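Long-range contacts in xylooligosaccharide oxidase (Myceliophthora thermophila, PDB 5L6G), which oxidises the C1 hydroxyl of xylooligosaccharides and related sugars to lactones with a bicovalently bound FAD, reducing oxygen to hydrogen peroxide: residues Tyr237-Pro242 with Thr280-Leu285; Ala255-Leu260 with His407-Glu412; Asn270-Gly275 with Tyr376-Met381. One frame throughout, in Å; residues are numbered along the deposited sequence.

Contact 1: residues Tyr237-Pro242 with Thr280-Leu285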
loop_
_atom_site.group_PDB
_atom_site.type_symbol
_atom_site.label_atom_id
_atom_site.label_comp_id
_atom_site.label_asym_id
_atom_site.label_seq_id
_atom_site.Cartn_x
_atom_site.Cartn_y
_atom_site.Cartn_z
ATOM N N TYR A 237 -15.742 -6.593 -13.783
ATOM C CA TYR A 237 -16.296 -7.918 -14.052
ATOM C C TYR A 237 -15.817 -8.890 -13.002
ATOM O O TYR A 237 -14.856 -8.621 -12.283
ATOM C CB TYR A 237 -15.861 -8.409 -15.440
ATOM C CG TYR A 237 -14.360 -8.534 -15.602
ATOM C CD1 TYR A 237 -13.582 -7.421 -15.917
ATOM C CD2 TYR A 237 -13.713 -9.763 -15.430
ATOM C CE1 TYR A 237 -12.208 -7.527 -16.060
ATOM C CE2 TYR A 237 -12.332 -9.877 -15.557
ATOM C CZ TYR A 237 -11.587 -8.764 -15.882
ATOM O OH TYR A 237 -10.225 -8.846 -16.010
ATOM N N GLU A 238 -16.482 -10.037 -12.954
ATOM C CA GLU A 238 -16.133 -11.086 -12.031
ATOM C C GLU A 238 -16.157 -12.430 -12.736
ATOM O O GLU A 238 -16.877 -12.621 -13.730
ATOM C CB GLU A 238 -17.129 -11.074 -10.874
ATOM C CG GLU A 238 -16.890 -9.927 -9.929
ATOM C CD GLU A 238 -18.072 -9.549 -9.063
ATOM O OE1 GLU A 238 -18.991 -10.373 -8.852
ATOM O OE2 GLU A 238 -18.042 -8.398 -8.562
ATOM N N ILE A 239 -15.347 -13.352 -12.232
ATOM C CA ILE A 239 -15.382 -14.735 -12.692
ATOM C C ILE A 239 -15.339 -15.581 -11.454
ATOM O O ILE A 239 -14.307 -15.647 -10.784
ATOM C CB ILE A 239 -14.191 -15.110 -13.597
ATOM C CG1 ILE A 239 -14.102 -14.169 -14.805
ATOM C CG2 ILE A 239 -14.307 -16.569 -14.029
ATOM C CD1 ILE A 239 -12.759 -14.180 -15.509
ATOM N N ASN A 240 -16.468 -16.223 -11.149
ATOM C CA ASN A 240 -16.532 -17.086 -9.989
ATOM C C ASN A 240 -15.752 -18.365 -10.244
ATOM O O ASN A 240 -15.813 -18.924 -11.334
ATOM C CB ASN A 240 -17.983 -17.402 -9.617
ATOM C CG ASN A 240 -18.678 -16.215 -8.994
ATOM O OD1 ASN A 240 -18.091 -15.501 -8.189
ATOM N ND2 ASN A 240 -19.933 -16.005 -9.352
ATOM N N LEU A 241 -14.999 -18.791 -9.233
ATOM C CA LEU A 241 -14.114 -19.934 -9.362
ATOM C C LEU A 241 -14.591 -21.035 -8.438
ATOM O O LEU A 241 -14.885 -20.761 -7.277
ATOM C CB LEU A 241 -12.691 -19.544 -8.986
ATOM C CG LEU A 241 -12.038 -18.463 -9.834
ATOM C CD1 LEU A 241 -10.753 -17.982 -9.166
ATOM C CD2 LEU A 241 -11.794 -18.990 -11.235
ATOM N N PRO A 242 -14.626 -22.285 -8.931
ATOM C CA PRO A 242 -15.119 -23.403 -8.135
ATOM C C PRO A 242 -14.066 -23.960 -7.198
ATOM O O PRO A 242 -13.785 -25.161 -7.218
ATOM C CB PRO A 242 -15.484 -24.432 -9.199
ATOM C CG PRO A 242 -14.466 -24.202 -10.248
ATOM C CD PRO A 242 -14.331 -22.714 -10.311
ATOM N N THR A 280 -15.042 -17.620 -4.002
ATOM C CA THR A 280 -13.776 -17.256 -4.622
ATOM C C THR A 280 -14.070 -16.774 -6.032
ATOM O O THR A 280 -14.860 -17.388 -6.751
ATOM C CB THR A 280 -12.804 -18.440 -4.677
ATOM O OG1 THR A 280 -12.537 -18.910 -3.333
ATOM C CG2 THR A 280 -11.479 -17.999 -5.324
ATOM N N GLN A 281 -13.472 -15.664 -6.425
ATOM C CA GLN A 281 -13.722 -15.173 -7.776
ATOM C C GLN A 281 -12.572 -14.304 -8.216
ATOM O O GLN A 281 -11.859 -13.739 -7.379
ATOM C CB GLN A 281 -15.024 -14.376 -7.820
ATOM C CG GLN A 281 -15.037 -13.168 -6.898
ATOM C CD GLN A 281 -16.264 -12.292 -7.038
ATOM O OE1 GLN A 281 -16.219 -11.117 -6.706
ATOM N NE2 GLN A 281 -17.353 -12.849 -7.533
ATOM N N LEU A 282 -12.391 -14.233 -9.534
ATOM C CA LEU A 282 -11.573 -13.203 -10.101
ATOM C C LEU A 282 -12.426 -11.963 -10.138
ATOM O O LEU A 282 -13.627 -12.054 -10.395
ATOM C CB LEU A 282 -11.098 -13.572 -11.494
ATOM C CG LEU A 282 -10.102 -14.729 -11.525
ATOM C CD1 LEU A 282 -10.275 -15.517 -12.809
ATOM C CD2 LEU A 282 -8.694 -14.216 -11.382
ATOM N N GLN A 283 -11.789 -10.826 -9.883
ATOM C CA GLN A 283 -12.389 -9.509 -9.983
ATOM C C GLN A 283 -11.438 -8.703 -10.836
ATOM O O GLN A 283 -10.241 -8.659 -10.550
ATOM C CB GLN A 283 -12.482 -8.830 -8.614
ATOM C CG GLN A 283 -13.231 -9.649 -7.591
ATOM C CD GLN A 283 -13.288 -8.956 -6.251
ATOM O OE1 GLN A 283 -12.317 -8.341 -5.809
ATOM N NE2 GLN A 283 -14.417 -9.089 -5.580
ATOM N N GLY A 284 -11.985 -8.056 -11.858
ATOM C CA GLY A 284 -11.188 -7.272 -12.776
ATOM C C GLY A 284 -11.738 -5.894 -13.034
ATOM O O GLY A 284 -12.898 -5.592 -12.722
ATOM N N LEU A 285 -10.863 -5.043 -13.561
ATOM C CA LEU A 285 -11.246 -3.786 -14.167
ATOM C C LEU A 285 -10.502 -3.718 -15.498
ATOM O O LEU A 285 -9.268 -3.698 -15.545
ATOM C CB LEU A 285 -10.891 -2.598 -13.278
ATOM C CG LEU A 285 -11.501 -1.267 -13.722
ATOM C CD1 LEU A 285 -13.006 -1.293 -13.506
ATOM C CD2 LEU A 285 -10.884 -0.069 -13.037
HETATM O O HOH W 1 -16.687 -19.505 -5.523
#

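Contact 2: residues Ala255-Leu260 with His407-Glu412. With XYP (beta-D-xylopyranose), chain H.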
loop_
_atom_site.group_PDB
_atom_site.type_symbol
_atom_site.label_atom_id
_atom_site.label_comp_id
_atom_site.label_asym_id
_atom_site.label_seq_id
_atom_site.Cartn_x
_atom_site.Cartn_y
_atom_site.Cartn_z
ATOM N N ALA A 255 -3.244 -23.285 -13.734
ATOM C CA ALA A 255 -3.581 -22.760 -15.045
ATOM C C ALA A 255 -3.424 -21.247 -15.082
ATOM O O ALA A 255 -2.903 -20.709 -16.050
ATOM C CB ALA A 255 -4.995 -23.126 -15.429
ATOM N N LEU A 256 -3.922 -20.583 -14.039
ATOM C CA LEU A 256 -3.932 -19.136 -14.004
ATOM C C LEU A 256 -2.513 -18.563 -14.030
ATOM O O LEU A 256 -2.235 -17.600 -14.754
ATOM C CB LEU A 256 -4.678 -18.649 -12.768
ATOM C CG LEU A 256 -4.899 -17.144 -12.593
ATOM C CD1 LEU A 256 -5.836 -16.596 -13.666
ATOM C CD2 LEU A 256 -5.462 -16.913 -11.211
ATOM N N GLN A 257 -1.613 -19.126 -13.222
ATOM C CA GLN A 257 -0.243 -18.623 -13.211
ATOM C C GLN A 257 0.478 -18.866 -14.523
ATOM O O GLN A 257 1.251 -18.013 -14.964
ATOM C CB GLN A 257 0.564 -19.188 -12.043
ATOM C CG GLN A 257 0.932 -20.642 -12.111
ATOM C CD GLN A 257 1.605 -21.099 -10.837
ATOM O OE1 GLN A 257 1.720 -20.328 -9.863
ATOM N NE2 GLN A 257 2.065 -22.359 -10.830
ATOM N N GLU A 258 0.245 -20.020 -15.138
ATOM C CA GLU A 258 0.849 -20.318 -16.425
ATOM C C GLU A 258 0.337 -19.319 -17.485
ATOM O O GLU A 258 1.126 -18.765 -18.257
ATOM C CB GLU A 258 0.574 -21.784 -16.803
ATOM C CG GLU A 258 1.270 -22.264 -18.049
ATOM C CD GLU A 258 0.968 -23.725 -18.373
ATOM O OE1 GLU A 258 0.806 -24.531 -17.430
ATOM O OE2 GLU A 258 0.928 -24.056 -19.587
ATOM N N TRP A 259 -0.964 -19.042 -17.464
ATOM C CA TRP A 259 -1.561 -18.049 -18.365
ATOM C C TRP A 259 -0.915 -16.671 -18.156
ATOM O O TRP A 259 -0.503 -16.031 -19.107
ATOM C CB TRP A 259 -3.064 -17.983 -18.125
ATOM C CG TRP A 259 -3.819 -16.900 -18.805
ATOM C CD1 TRP A 259 -4.252 -16.880 -20.104
ATOM C CD2 TRP A 259 -4.265 -15.677 -18.213
ATOM N NE1 TRP A 259 -4.938 -15.701 -20.351
ATOM C CE2 TRP A 259 -4.956 -14.953 -19.207
ATOM C CE3 TRP A 259 -4.151 -15.128 -16.932
ATOM C CZ2 TRP A 259 -5.528 -13.703 -18.961
ATOM C CZ3 TRP A 259 -4.709 -13.888 -16.683
ATOM C CH2 TRP A 259 -5.402 -13.191 -17.694
ATOM N N LEU A 260 -0.810 -16.232 -16.910
ATOM C CA LEU A 260 -0.265 -14.902 -16.629
ATOM C C LEU A 260 1.205 -14.828 -17.034
ATOM O O LEU A 260 1.644 -13.903 -17.708
ATOM C CB LEU A 260 -0.415 -14.550 -15.145
ATOM C CG LEU A 260 0.040 -13.153 -14.708
ATOM C CD1 LEU A 260 -0.760 -12.065 -15.392
ATOM C CD2 LEU A 260 -0.080 -13.038 -13.204
ATOM N N HIS A 407 8.441 -11.908 -9.679
ATOM C CA HIS A 407 7.433 -11.212 -8.898
ATOM C C HIS A 407 6.160 -11.235 -9.688
ATOM O O HIS A 407 5.818 -10.297 -10.395
ATOM C CB HIS A 407 7.924 -9.808 -8.578
ATOM C CG HIS A 407 9.224 -9.829 -7.849
ATOM N ND1 HIS A 407 10.352 -9.198 -8.314
ATOM C CD2 HIS A 407 9.597 -10.498 -6.732
ATOM C CE1 HIS A 407 11.354 -9.428 -7.481
ATOM N NE2 HIS A 407 10.919 -10.204 -6.508
ATOM N N LEU A 408 5.476 -12.360 -9.558
ATOM C CA LEU A 408 4.326 -12.663 -10.389
ATOM C C LEU A 408 3.017 -12.326 -9.706
ATOM O O LEU A 408 2.067 -11.892 -10.379
ATOM C CB LEU A 408 4.328 -14.146 -10.694
ATOM C CG LEU A 408 3.320 -14.585 -11.744
ATOM C CD1 LEU A 408 3.519 -13.842 -13.057
ATOM C CD2 LEU A 408 3.422 -16.087 -11.951
ATOM N N PHE A 409 2.969 -12.567 -8.389
ATOM C CA PHE A 409 1.754 -12.416 -7.589
ATOM C C PHE A 409 2.054 -11.596 -6.352
ATOM O O PHE A 409 3.092 -11.766 -5.714
ATOM C CB PHE A 409 1.212 -13.760 -7.086
ATOM C CG PHE A 409 0.705 -14.664 -8.165
ATOM C CD1 PHE A 409 -0.261 -14.227 -9.054
ATOM C CD2 PHE A 409 1.194 -15.952 -8.289
ATOM C CE1 PHE A 409 -0.740 -15.058 -10.033
ATOM C CE2 PHE A 409 0.740 -16.779 -9.287
ATOM C CZ PHE A 409 -0.241 -16.339 -10.155
ATOM N N LEU A 410 1.105 -10.735 -6.023
ATOM C CA LEU A 410 1.057 -10.020 -4.766
ATOM C C LEU A 410 -0.169 -10.461 -3.990
ATOM O O LEU A 410 -1.278 -10.605 -4.536
ATOM C CB LEU A 410 0.993 -8.524 -5.039
ATOM C CG LEU A 410 0.724 -7.556 -3.910
ATOM C CD1 LEU A 410 1.895 -7.609 -2.949
ATOM C CD2 LEU A 410 0.510 -6.141 -4.465
ATOM N N TYR A 411 0.016 -10.639 -2.693
ATOM C CA TYR A 411 -1.026 -11.192 -1.857
ATOM C C TYR A 411 -1.319 -10.307 -0.664
ATOM O O TYR A 411 -0.395 -9.748 -0.053
ATOM C CB TYR A 411 -0.603 -12.530 -1.289
ATOM C CG TYR A 411 -0.164 -13.598 -2.259
ATOM C CD1 TYR A 411 1.067 -13.516 -2.910
ATOM C CD2 TYR A 411 -0.940 -14.717 -2.476
ATOM C CE1 TYR A 411 1.522 -14.516 -3.739
ATOM C CE2 TYR A 411 -0.502 -15.734 -3.307
ATOM C CZ TYR A 411 0.730 -15.635 -3.936
ATOM O OH TYR A 411 1.176 -16.629 -4.769
ATOM N N GLU A 412 -2.604 -10.225 -0.330
ATOM C CA GLU A 412 -3.048 -9.679 0.922
ATOM C C GLU A 412 -3.822 -10.790 1.631
ATOM O O GLU A 412 -4.746 -11.362 1.050
ATOM C CB GLU A 412 -3.967 -8.475 0.731
ATOM C CG GLU A 412 -4.317 -7.797 2.049
ATOM C CD GLU A 412 -5.277 -6.631 1.894
ATOM O OE1 GLU A 412 -5.831 -6.419 0.778
ATOM O OE2 GLU A 412 -5.498 -5.942 2.914
HETATM O O1 XYP H . -5.771 -4.617 -1.459
HETATM C C1 XYP H . -6.806 -3.906 -0.785
HETATM C C2 XYP H . -8.140 -4.195 -1.471
HETATM C C3 XYP H . -9.306 -3.623 -0.673
HETATM C C4 XYP H . -9.233 -4.095 0.776
HETATM C C5 XYP H . -7.856 -3.792 1.381
HETATM O O2 XYP H . -8.103 -3.599 -2.768
HETATM O O3 XYP H . -10.558 -3.949 -1.300
HETATM O O4 XYP H . -10.207 -3.400 1.565
HETATM O O5 XYP H . -6.803 -4.311 0.575
#

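Contact 3: residues Asn270-Gly275 with Tyr376-Met381. With XYP (beta-D-xylopyranose), chain H.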
loop_
_atom_site.group_PDB
_atom_site.type_symbol
_atom_site.label_atom_id
_atom_site.label_comp_id
_atom_site.label_asym_id
_atom_site.label_seq_id
_atom_site.Cartn_x
_atom_site.Cartn_y
_atom_site.Cartn_z
ATOM N N ASN A 270 -6.774 -5.636 -15.566
ATOM C CA ASN A 270 -6.255 -5.501 -14.215
ATOM C C ASN A 270 -7.132 -6.378 -13.379
ATOM O O ASN A 270 -8.360 -6.229 -13.421
ATOM C CB ASN A 270 -6.369 -4.062 -13.720
ATOM C CG ASN A 270 -5.574 -3.106 -14.550
ATOM O OD1 ASN A 270 -4.449 -2.767 -14.189
ATOM N ND2 ASN A 270 -6.133 -2.695 -15.704
ATOM N N MET A 271 -6.536 -7.324 -12.666
ATOM C CA MET A 271 -7.323 -8.435 -12.113
ATOM C C MET A 271 -6.676 -9.034 -10.875
ATOM O O MET A 271 -5.479 -8.939 -10.702
ATOM C CB MET A 271 -7.520 -9.513 -13.156
ATOM C CG MET A 271 -8.622 -10.508 -12.852
ATOM S SD MET A 271 -9.105 -11.495 -14.274
ATOM C CE MET A 271 -7.505 -12.066 -14.877
ATOM N N ARG A 272 -7.511 -9.624 -10.025
ATOM C CA ARG A 272 -7.084 -10.333 -8.842
ATOM C C ARG A 272 -8.068 -11.464 -8.529
ATOM O O ARG A 272 -9.208 -11.455 -8.981
ATOM C CB ARG A 272 -7.069 -9.380 -7.666
ATOM C CG ARG A 272 -8.469 -8.993 -7.183
ATOM C CD ARG A 272 -8.389 -7.776 -6.256
ATOM N NE ARG A 272 -9.682 -7.409 -5.717
ATOM C CZ ARG A 272 -9.901 -6.348 -4.952
ATOM N NH1 ARG A 272 -8.909 -5.527 -4.650
ATOM N NH2 ARG A 272 -11.122 -6.097 -4.511
ATOM N N VAL A 273 -7.604 -12.432 -7.765
ATOM C CA VAL A 273 -8.481 -13.378 -7.102
ATOM C C VAL A 273 -8.802 -12.809 -5.736
ATOM O O VAL A 273 -7.899 -12.441 -5.014
ATOM C CB VAL A 273 -7.794 -14.744 -6.904
ATOM C CG1 VAL A 273 -8.691 -15.678 -6.111
ATOM C CG2 VAL A 273 -7.434 -15.365 -8.246
ATOM N N LEU A 274 -10.087 -12.730 -5.408
ATOM C CA LEU A 274 -10.538 -12.515 -4.039
ATOM C C LEU A 274 -11.141 -13.816 -3.566
ATOM O O LEU A 274 -12.014 -14.353 -4.216
ATOM C CB LEU A 274 -11.619 -11.438 -3.975
ATOM C CG LEU A 274 -12.297 -11.248 -2.610
ATOM C CD1 LEU A 274 -11.273 -10.821 -1.561
ATOM C CD2 LEU A 274 -13.415 -10.236 -2.689
ATOM N N GLY A 275 -10.648 -14.320 -2.442
ATOM C CA GLY A 275 -11.159 -15.536 -1.849
ATOM C C GLY A 275 -11.564 -15.262 -0.427
ATOM O O GLY A 275 -10.899 -14.507 0.278
ATOM N N TYR A 376 -10.125 -12.897 4.398
ATOM C CA TYR A 376 -10.044 -13.003 2.939
ATOM C C TYR A 376 -8.602 -13.110 2.506
ATOM O O TYR A 376 -7.682 -12.797 3.276
ATOM C CB TYR A 376 -10.744 -11.839 2.210
ATOM C CG TYR A 376 -10.156 -10.445 2.403
ATOM C CD1 TYR A 376 -9.009 -10.043 1.700
ATOM C CD2 TYR A 376 -10.770 -9.516 3.238
ATOM C CE1 TYR A 376 -8.480 -8.764 1.853
ATOM C CE2 TYR A 376 -10.243 -8.225 3.383
ATOM C CZ TYR A 376 -9.092 -7.873 2.689
ATOM O OH TYR A 376 -8.537 -6.612 2.823
ATOM N N ILE A 377 -8.420 -13.587 1.280
ATOM C CA ILE A 377 -7.134 -13.571 0.613
ATOM C C ILE A 377 -7.305 -12.882 -0.749
ATOM O O ILE A 377 -8.266 -13.139 -1.483
ATOM C CB ILE A 377 -6.533 -14.989 0.450
ATOM C CG1 ILE A 377 -5.154 -14.921 -0.205
ATOM C CG2 ILE A 377 -7.434 -15.901 -0.364
ATOM C CD1 ILE A 377 -4.415 -16.244 -0.166
ATOM N N ILE A 378 -6.382 -11.988 -1.064
ATOM C CA ILE A 378 -6.338 -11.405 -2.391
ATOM C C ILE A 378 -5.055 -11.891 -3.052
ATOM O O ILE A 378 -4.002 -11.869 -2.442
ATOM C CB ILE A 378 -6.390 -9.882 -2.337
ATOM C CG1 ILE A 378 -7.801 -9.426 -1.986
ATOM C CG2 ILE A 378 -5.938 -9.279 -3.661
ATOM C CD1 ILE A 378 -7.940 -7.919 -1.871
ATOM N N ILE A 379 -5.160 -12.380 -4.282
ATOM C CA ILE A 379 -3.999 -12.723 -5.068
ATOM C C ILE A 379 -4.070 -11.821 -6.283
ATOM O O ILE A 379 -4.901 -12.024 -7.170
ATOM C CB ILE A 379 -3.985 -14.213 -5.519
ATOM C CG1 ILE A 379 -4.178 -15.147 -4.325
ATOM C CG2 ILE A 379 -2.671 -14.548 -6.223
ATOM C CD1 ILE A 379 -4.838 -16.449 -4.682
ATOM N N ASP A 380 -3.200 -10.821 -6.328
ATOM C CA ASP A 380 -3.227 -9.871 -7.430
ATOM C C ASP A 380 -2.495 -10.455 -8.614
ATOM O O ASP A 380 -1.425 -11.041 -8.445
ATOM C CB ASP A 380 -2.544 -8.565 -7.028
ATOM C CG ASP A 380 -3.371 -7.755 -6.073
ATOM O OD1 ASP A 380 -4.545 -7.499 -6.364
ATOM O OD2 ASP A 380 -2.838 -7.322 -5.055
ATOM N N MET A 381 -3.063 -10.293 -9.812
ATOM C CA MET A 381 -2.331 -10.588 -11.033
ATOM C C MET A 381 -1.338 -9.443 -11.244
ATOM O O MET A 381 -1.654 -8.414 -11.800
ATOM C CB MET A 381 -3.286 -10.745 -12.243
ATOM C CG MET A 381 -4.354 -11.799 -12.047
ATOM S SD MET A 381 -3.810 -13.508 -11.776
ATOM C CE MET A 381 -3.852 -13.600 -9.992
HETATM O O1 XYP H . -5.771 -4.617 -1.459
HETATM C C1 XYP H . -6.806 -3.906 -0.785
HETATM C C2 XYP H . -8.140 -4.195 -1.471
HETATM C C3 XYP H . -9.306 -3.623 -0.673
HETATM C C4 XYP H . -9.233 -4.095 0.776
HETATM C C5 XYP H . -7.856 -3.792 1.381
HETATM O O2 XYP H . -8.103 -3.599 -2.768
HETATM O O3 XYP H . -10.558 -3.949 -1.300
HETATM O O4 XYP H . -10.207 -3.400 1.565
HETATM O O5 XYP H . -6.803 -4.311 0.575
HETATM O O HOH W 2 -3.804 -6.661 -12.297
HETATM O O HOH W 3 -6.198 -5.619 -5.665
#

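Contact 1: residues Tyr237-Pro242 with Thr280-Leu285
Antiparallel strand pairing joins Tyr-237 to Gly-284 and Ile-239 to Leu-282 within the large sheet of the substrate domain. The strand axes make an angle of 158°, and the two hydrogen-bonded pairs are separated by the non-hydrogen-bonded pair Glu-238/Gln-283. The bond from Leu-282 N to Ile-239 O is 2.7 Å long. Past Asn-240, Leu-241 N still bonds to Thr-280 O (2.9 Å), and a water then accepts from Thr-280 N and donates to Leu-241 O, prolonging the pairing.

Tyr-237 places its ring across the neighbouring strand: with CG between the backbone N and the carbonyl carbon (chi1 60°), one ring face covers Gly-284, whose CA lies 3.7 Å from the ring centroid in a CH-pi contact. A beta-carbon at Gly-284 would fall only 2.0 Å from Tyr-237 CZ. On the side of the sheet that bears Tyr-237, Ile-239 and Leu-282 run side by side, their CD1 atoms 3.9 Å apart, and helix 290-304 covers them.

The side with Glu-238, Asn-240 and Gln-281 carries a polar chain. Gln-281 NE2 gives two bonds, one to Asn-240 OD1 (2.8 Å), in the plane of the Gln-281 amide, and a longer, bent one to Glu-238 OE1 (3.2 Å), reached from above the carboxylate plane. Gln-281 OE1 accepts Gln-283 NE2 on a lone pair (2.9 Å), which fixes the Gln-283 amide while its OE1 takes Arg-272 NE. The tyrosine laid over a cross-strand glycine is the arrangement known as aromatic rescue of glycine in antiparallel sheets.

Contact 2: residues Ala255-Leu260 with His407-Glu412
Gln-257 CB meets the rim of the Phe-409 ring 3.5 Å from CZ, approaching near the ring plane. Gln-257 OE1 also lies in that plane, 3.7 Å from Phe-409 CE2, and the amide is turned only 18° from the ring, so the carbonyl oxygen looks at the ring's hydrogen-bearing edge and not at its pi face. This approach is secondary for OE1, which has a hydrogen bond elsewhere in the protein.

One helical turn on, Leu-260 supplies the apolar part: its CD2 touches Leu-408 CD1 at 3.7 Å and Phe-409 CE1 at 3.8 Å, the two leucines sliding past each other in opposite directions. Leu-408 in turn sets its CG over the centre of the Phe-409 ring, 4.1 Å above the plane. Such closeness of consecutive side chains follows from a classic beta bulge, in which Leu-408 and Phe-409 both face Thr-349.

In the second shell, Gln-257 NE2 donates to Leu-352 O, fixing the amide's rotation, while Trp-253, Ile-379 and Met-381 pack on Phe-409. Were Phe-409 replaced by an alanine, a gap would probably open between helix 246-261 and the sheet, leaving Gln-257 CB and Leu-260 CD2 without the ring they close on. Farther along the same strand, Glu-412 binds the xylose; its OE2 is hydrogen-bonded to Tyr-96 OH, although the modelled place of OE1 is doubtful. No hydrogen bond crosses between helix and strand; their cohesion is dispersive, with a weakly polar amide-to-ring-edge approach added.

Contact 3: residues Asn270-Gly275 with Tyr376-Met381
Arg-272 and Ile-378 meet beside the bound xylose: Ile-378 CD1 lies over one face of the guanidinium, 3.8 Å from NH1, and the same methyl is 3.8 Å from sugar C2. With that face occupied, polar partners come at the edge. NH1 donates in plane to the sugar O2 (2.8 Å, N-H...O angle 139°) and to a water at 2.9 Å. That water donates to Asp-380 OD1 (2.6 Å), bridging two groups whose charged atoms NH1 and OD1 remain 5.1 Å apart. NE is satisfied by Gln-283, and NH2 is bonded elsewhere in the protein. An extended chain from CG to NE carries the group out to the sugar.

Five backbone hydrogen bonds join the strands: Val-273 and Ile-379 exchange a reciprocal pair, as do Gly-275 and Ile-377, and Met-381 N donates to Met-271 O. The residues between them bond to the flanking strands. A water accepts from Met-271 N and donates to Met-381 O (2.8 Å), closing the ladder.

On the opposite face of the sheet, under helix 246-261, Val-273 CB is 4.1 Å from Ile-379 CD1. Tyr-376 also lines the pocket, its OH near sugar C5 and in a weak hydrogen bond with Glu-412 OE2. Held at NE, NH1 and NH2, the guanidinium can hardly turn; the water-linked carboxylate would probably stabilise its buried positive charge, while the in-plane NH1 bond orients sugar O2.

All three contacts reach one antiparallel sheet: contacts 1 and 3 lie within it, and in contact 2 helix 246-261 packs on it. Neighbouring strands 280-286 and 269-275 join contacts 1 and 3 (centres 9 Å apart) through probable hydrogen bonds of Leu-285 N to Asn-270 O and Arg-272 NE to Gln-283 OE1, each 2.8 Å; the polar chain of contact 1 thus ends on a substrate-binding residue. Strand 374-381 pairs with 409-417 through Ile-378 N to Glu-412 O (2.7 Å). Contacts 2 and 3 both touch the xylose, which Thr-154 and Tyr-451 also bond. On the far face, Leu-256 CD2 lies 4.2 Å from Leu-282 CD2 of contact 1.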